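Local coordinates for protein Mannose/sialic acid-binding lectin (Polygonatum cyrtonema, PDB 3A0D) that probably binds carbohydrate, with methyl mannoside held in a pocket of its bulb-type lectin fold in the crystal, at residues Leu57-Asn62 against Glu82-Leu87; Leu16-Ser21 against Leu87-Asp92. All coordinates share one frame; numbering follows the deposited sequence.

Interaction 1: residues Leu57-Asn62 against Glu82-Leu87; sequences LHNNGN and EDHYVL. With MMA (methyl alpha-D-mannopyranoside), chain B; SO4 (sulfate ion), chain D.
The type I beta turn from His58 to Gly61, which joins strands 54-57 and 63-66, packs against the run leading into strand 86-89 through Asn59, Gly61 and the ring of Tyr85. One backbone hydrogen bond fixes the pairing: Asp83 N gives to Asn59 O at 2.8 Å, with an N-H...O angle of 161°. The turn lies over one face of the Tyr85 ring. Gly61 CA sits 3.7 Å from the ring centroid and 10° off its normal, a CH-pi contact, while Asn59 O reaches the ring edge near its plane, 3.1 Å from Tyr85 CE1. Gly61 has a positive phi, and the lack of a side chain lets the ring come this close; the Tyr85 hydroxyl bonds to Lys81 O. In the bulb-type lectin fold, three antiparallel sheets forming a beta-prism, this turn sets the hairpin of strands 54-57 and 63-66 against the loop that leads into strand 86-89 of another sheet. Within it, Asn60 OD1 accepts from Asn62 N at 3.1 Å, forming an Asx turn, and Asn60 ND2 bonds to Asn79 OD1. With CG trans to its backbone N, Leu57 carries CD2 onto the Val86-Leu87 peptide, 3.4 Å from Leu87 N. At Asn59, whose OD1 is hydrogen-bonded to Ser6 OG, the amide lies alongside the His84 ring, their planes 61° apart. Asn59 ND2 and His84 NE2 converge on O4 of a sulfate ion, probably from the crystallisation liquor, His84 NE2 at 2.7 Å; a water bridges Asn59 ND2 to Glu82 OE2. Over one face of the His84 ring lies O1 of a methyl mannoside hydrogen-bonded by Gln90 and Asp92 of the second subunit.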
# COMPACT_ATOMS: atom_id res chain seq x y z
N LEU A 57 6.00 1.15 11.51
CA LEU A 57 6.53 0.10 10.64
C LEU A 57 7.99 0.50 10.43
O LEU A 57 8.28 1.60 9.97
CB LEU A 57 5.81 0.06 9.29
CG LEU A 57 6.38 -0.97 8.30
CD1 LEU A 57 6.26 -2.37 8.89
CD2 LEU A 57 5.64 -0.88 6.97
N HIS A 58 8.90 -0.41 10.75
CA HIS A 58 10.34 -0.16 10.64
C HIS A 58 10.93 -0.51 9.28
O HIS A 58 10.36 -1.33 8.54
CB HIS A 58 11.07 -0.93 11.74
CG HIS A 58 10.76 -0.44 13.12
ND1 HIS A 58 11.53 0.51 13.75
CD2 HIS A 58 9.73 -0.72 13.95
CE1 HIS A 58 10.99 0.80 14.92
NE2 HIS A 58 9.89 0.07 15.07
N ASN A 59 12.07 0.09 8.96
CA ASN A 59 12.72 -0.17 7.69
C ASN A 59 13.27 -1.59 7.56
O ASN A 59 13.88 -1.94 6.55
CB ASN A 59 13.85 0.84 7.43
CG ASN A 59 13.32 2.22 7.08
OD1 ASN A 59 12.25 2.36 6.48
ND2 ASN A 59 14.08 3.26 7.44
N ASN A 60 13.04 -2.43 8.57
CA ASN A 60 13.50 -3.81 8.50
C ASN A 60 12.29 -4.75 8.46
O ASN A 60 12.44 -5.97 8.44
CB ASN A 60 14.43 -4.14 9.67
CG ASN A 60 13.68 -4.42 10.96
OD1 ASN A 60 12.60 -3.89 11.20
ND2 ASN A 60 14.28 -5.25 11.81
N GLY A 61 11.09 -4.17 8.43
CA GLY A 61 9.88 -4.97 8.36
C GLY A 61 9.13 -5.22 9.66
O GLY A 61 8.02 -5.76 9.65
N ASN A 62 9.71 -4.83 10.79
CA ASN A 62 9.05 -5.06 12.07
C ASN A 62 7.98 -4.00 12.35
O ASN A 62 8.22 -2.80 12.22
CB ASN A 62 10.09 -5.07 13.19
CG ASN A 62 9.55 -5.64 14.49
OD1 ASN A 62 8.69 -6.53 14.47
ND2 ASN A 62 10.05 -5.15 15.62
N GLU A 82 17.41 -4.86 6.02
CA GLU A 82 17.28 -3.41 6.14
C GLU A 82 16.98 -2.86 4.75
O GLU A 82 17.73 -3.09 3.81
CB GLU A 82 18.59 -2.83 6.68
CG GLU A 82 18.53 -1.37 7.08
CD GLU A 82 17.47 -1.09 8.13
OE1 GLU A 82 17.26 -1.95 9.02
OE2 GLU A 82 16.86 -0.00 8.08
N ASP A 83 15.87 -2.13 4.63
CA ASP A 83 15.47 -1.57 3.34
C ASP A 83 14.27 -0.65 3.59
O ASP A 83 14.38 0.35 4.30
CB ASP A 83 15.08 -2.70 2.39
CG ASP A 83 15.08 -2.27 0.94
OD1 ASP A 83 14.03 -2.38 0.27
OD2 ASP A 83 16.15 -1.82 0.47
N HIS A 84 13.13 -0.98 2.98
CA HIS A 84 11.90 -0.23 3.16
C HIS A 84 10.71 -1.16 2.98
O HIS A 84 10.74 -2.06 2.13
CB HIS A 84 11.80 0.94 2.17
CG HIS A 84 12.63 2.13 2.56
ND1 HIS A 84 13.92 2.31 2.12
CD2 HIS A 84 12.37 3.16 3.40
CE1 HIS A 84 14.42 3.40 2.67
NE2 HIS A 84 13.50 3.93 3.46
N TYR A 85 9.68 -0.96 3.78
CA TYR A 85 8.49 -1.81 3.72
C TYR A 85 7.22 -0.98 3.77
O TYR A 85 7.27 0.24 3.96
CB TYR A 85 8.50 -2.80 4.89
CG TYR A 85 9.69 -3.73 4.88
CD1 TYR A 85 10.97 -3.27 5.21
CD2 TYR A 85 9.55 -5.07 4.51
CE1 TYR A 85 12.07 -4.11 5.16
CE2 TYR A 85 10.65 -5.92 4.46
CZ TYR A 85 11.90 -5.44 4.78
OH TYR A 85 12.99 -6.28 4.70
N VAL A 86 6.09 -1.65 3.60
CA VAL A 86 4.80 -0.98 3.63
C VAL A 86 3.76 -1.86 4.31
O VAL A 86 3.81 -3.09 4.21
CB VAL A 86 4.31 -0.63 2.20
CG1 VAL A 86 3.90 -1.90 1.47
CG2 VAL A 86 3.17 0.36 2.25
N LEU A 87 2.84 -1.22 5.03
CA LEU A 87 1.75 -1.90 5.71
C LEU A 87 0.51 -1.48 4.92
O LEU A 87 0.31 -0.29 4.68
CB LEU A 87 1.61 -1.41 7.15
CG LEU A 87 0.34 -1.91 7.85
CD1 LEU A 87 0.43 -3.42 8.03
CD2 LEU A 87 0.18 -1.20 9.18
C1 MMA B . 12.44 6.23 -0.67
C2 MMA B . 11.05 6.23 0.03
C3 MMA B . 10.73 4.79 0.49
C4 MMA B . 10.71 3.88 -0.76
C5 MMA B . 12.09 3.95 -1.44
C6 MMA B . 12.06 3.07 -2.70
C7 MMA B . 14.75 5.85 -0.40
O1 MMA B . 13.47 5.82 0.26
O2 MMA B . 10.04 6.66 -0.90
O3 MMA B . 9.45 4.76 1.13
O4 MMA B . 10.43 2.54 -0.36
O5 MMA B . 12.39 5.32 -1.83
O6 MMA B . 13.32 3.12 -3.36
S SO4 D . 14.88 6.46 5.34
O1 SO4 D . 15.18 6.50 3.89
O2 SO4 D . 16.02 5.86 6.05
O3 SO4 D . 14.66 7.83 5.83
O4 SO4 D . 13.66 5.66 5.57
O HOH W 1 16.62 2.64 8.79

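Interaction 2: residues Leu16-Ser21 against Leu87-Asp92; sequences LEVGPS and LVLQQD. With MMA (methyl alpha-D-mannopyranoside), chain C; SO4 (sulfate ion), chain E.
Apolar packing carries this contact: Val18 of strand 15-18 meets Leu89 of strand 86-89, and Leu16 faces Leu89 and Leu87. Val18 and Leu89 cross obliquely, with Val18 CG2 3.6 Å from Leu89 CG. The same methyl lies 3.0 Å from Leu89 O, whose hydrogen-bond partner is Asn2 ND2. Placed anti to the backbone N (chi1 176°), Val18 CG1 extends instead to Gln91, 4.0 Å from its CB. Leu16 CB approaches Leu89 CB at 4.3 Å, and its CD1 reaches Leu87 CD2. Leu89 CD2 also leans over the Leu16 backbone at the carbonyl O.

No hydrogen bond passes between the segments; the strand axes stand 7.4 Å apart at 39°. Strand 15-18 pairs with 22-26, whereas 86-89 pairs with 3-5 and 95-104, so the contact joins two different sheets of the beta-prism across its interior, where Leu34 and Val95 also touch Leu89.

Polar contacts are made with bound groups rather than across the segments. Gln90 and Asp92 line a mannoside pocket: Gln90 NE2 gives to mannoside O3 at 3.2 Å, and O2 of the sugar donates to Asp92 OD2 at 2.6 Å. Gln90 NE2 also bonds to Asp92 OD1 from above the carboxylate plane; with Tyr98 OH and Ser5 OG of the second subunit at OE1, this would hold the amide's rotation. Tyr98 and Asn94 bond to the sugar too. Just past strand 15-18, Gly19 N gives a hydrogen bond to sulfate O1 at 2.6 Å, an ion also bound by Val1 N of the second subunit.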
# COMPACT_ATOMS: atom_id res chain seq x y z
N LEU A 16 -6.07 3.88 8.75
CA LEU A 16 -5.96 3.61 7.33
C LEU A 16 -7.39 3.24 6.95
O LEU A 16 -8.11 2.65 7.76
CB LEU A 16 -5.02 2.42 7.08
CG LEU A 16 -3.58 2.58 7.59
CD1 LEU A 16 -2.74 1.40 7.11
CD2 LEU A 16 -2.98 3.89 7.09
N GLU A 17 -7.82 3.60 5.75
CA GLU A 17 -9.18 3.30 5.36
C GLU A 17 -9.35 2.92 3.89
O GLU A 17 -8.67 3.45 3.01
CB GLU A 17 -10.09 4.49 5.68
CG GLU A 17 -10.19 4.80 7.18
CD GLU A 17 -10.97 6.07 7.49
OE1 GLU A 17 -11.15 6.37 8.69
OE2 GLU A 17 -11.40 6.76 6.55
N VAL A 18 -10.26 1.98 3.65
CA VAL A 18 -10.59 1.52 2.31
C VAL A 18 -12.11 1.55 2.30
O VAL A 18 -12.76 0.65 2.82
CB VAL A 18 -10.11 0.08 2.05
CG1 VAL A 18 -10.58 -0.37 0.67
CG2 VAL A 18 -8.60 0.02 2.12
N GLY A 19 -12.66 2.61 1.71
CA GLY A 19 -14.10 2.78 1.65
C GLY A 19 -14.85 1.57 1.15
O GLY A 19 -14.31 0.78 0.37
N PRO A 20 -16.11 1.41 1.56
CA PRO A 20 -16.76 2.36 2.47
C PRO A 20 -16.90 1.82 3.89
O PRO A 20 -17.47 2.49 4.75
CB PRO A 20 -18.11 2.56 1.82
CG PRO A 20 -18.44 1.15 1.41
CD PRO A 20 -17.12 0.61 0.84
N SER A 21 -16.37 0.63 4.15
CA SER A 21 -16.54 0.02 5.47
C SER A 21 -15.31 -0.43 6.25
O SER A 21 -15.44 -0.83 7.40
CB SER A 21 -17.49 -1.17 5.34
OG SER A 21 -18.63 -0.83 4.58
N LEU A 87 2.84 -1.22 5.03
CA LEU A 87 1.75 -1.90 5.71
C LEU A 87 0.51 -1.48 4.92
O LEU A 87 0.31 -0.29 4.68
CB LEU A 87 1.61 -1.41 7.15
CG LEU A 87 0.34 -1.91 7.85
CD1 LEU A 87 0.43 -3.42 8.03
CD2 LEU A 87 0.18 -1.20 9.18
N VAL A 88 -0.31 -2.43 4.52
CA VAL A 88 -1.48 -2.10 3.71
C VAL A 88 -2.80 -2.73 4.14
O VAL A 88 -2.87 -3.92 4.42
CB VAL A 88 -1.23 -2.49 2.24
CG1 VAL A 88 -2.42 -2.12 1.38
CG2 VAL A 88 0.03 -1.81 1.72
N LEU A 89 -3.84 -1.90 4.19
CA LEU A 89 -5.19 -2.37 4.50
C LEU A 89 -5.77 -2.53 3.09
O LEU A 89 -6.01 -1.55 2.40
CB LEU A 89 -5.99 -1.31 5.26
CG LEU A 89 -7.51 -1.50 5.23
CD1 LEU A 89 -7.89 -2.87 5.80
CD2 LEU A 89 -8.18 -0.38 6.02
N GLN A 90 -5.98 -3.77 2.67
CA GLN A 90 -6.46 -4.06 1.33
C GLN A 90 -7.97 -4.07 1.14
O GLN A 90 -8.73 -4.25 2.10
CB GLN A 90 -5.86 -5.38 0.86
CG GLN A 90 -4.34 -5.38 0.88
CD GLN A 90 -3.73 -6.68 0.36
OE1 GLN A 90 -2.56 -6.70 -0.03
NE2 GLN A 90 -4.50 -7.76 0.38
N GLN A 91 -8.40 -3.89 -0.10
CA GLN A 91 -9.82 -3.91 -0.40
C GLN A 91 -10.40 -5.30 -0.16
O GLN A 91 -11.61 -5.45 -0.05
CB GLN A 91 -10.10 -3.46 -1.84
CG GLN A 91 -8.99 -3.70 -2.82
CD GLN A 91 -7.81 -2.79 -2.59
OE1 GLN A 91 -7.01 -3.00 -1.69
NE2 GLN A 91 -7.71 -1.74 -3.41
N ASP A 92 -9.54 -6.31 -0.07
CA ASP A 92 -10.02 -7.66 0.20
C ASP A 92 -10.10 -7.85 1.72
O ASP A 92 -10.37 -8.94 2.22
CB ASP A 92 -9.12 -8.73 -0.46
CG ASP A 92 -7.77 -8.90 0.23
OD1 ASP A 92 -7.37 -8.02 1.03
OD2 ASP A 92 -7.10 -9.91 -0.04
C1 MMA C . -4.06 -13.31 0.49
C2 MMA C . -4.30 -11.93 -0.18
C3 MMA C . -2.95 -11.37 -0.65
C4 MMA C . -2.03 -11.22 0.57
C5 MMA C . -1.85 -12.60 1.22
C6 MMA C . -0.95 -12.45 2.46
C7 MMA C . -3.31 -15.53 0.15
O1 MMA C . -3.50 -14.24 -0.48
O2 MMA C . -4.87 -11.03 0.79
O3 MMA C . -3.15 -10.09 -1.27
O4 MMA C . -0.76 -10.71 0.15
O5 MMA C . -3.14 -13.14 1.63
O6 MMA C . -0.78 -13.72 3.10
S SO4 E . -11.23 5.17 -0.49
O1 SO4 E . -11.49 4.76 0.90
O2 SO4 E . -9.92 5.82 -0.56
O3 SO4 E . -11.26 3.98 -1.37
O4 SO4 E . -12.28 6.12 -0.92

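Overall arrangement
The centres of interactions 1 and 2 lie 19 Å apart, and Leu87 of strand 86-89 belongs to both. This strand, central in its sheet between 3-5 and 95-104, meets the 57-62 turn at its start and strand 15-18 toward its end, so it links the two other sheets of the chain. In sequence the order is 16-21, 57-62, 82-87, 87-92: interaction 1 falls within the span that interaction 2 bridges, and both lie in the one bulb-type lectin domain. Each also touches the second subunit. The mannoside near interaction 1 is hydrogen-bonded by the second subunit and lies against His84 of this chain, so that site borders the subunit interface.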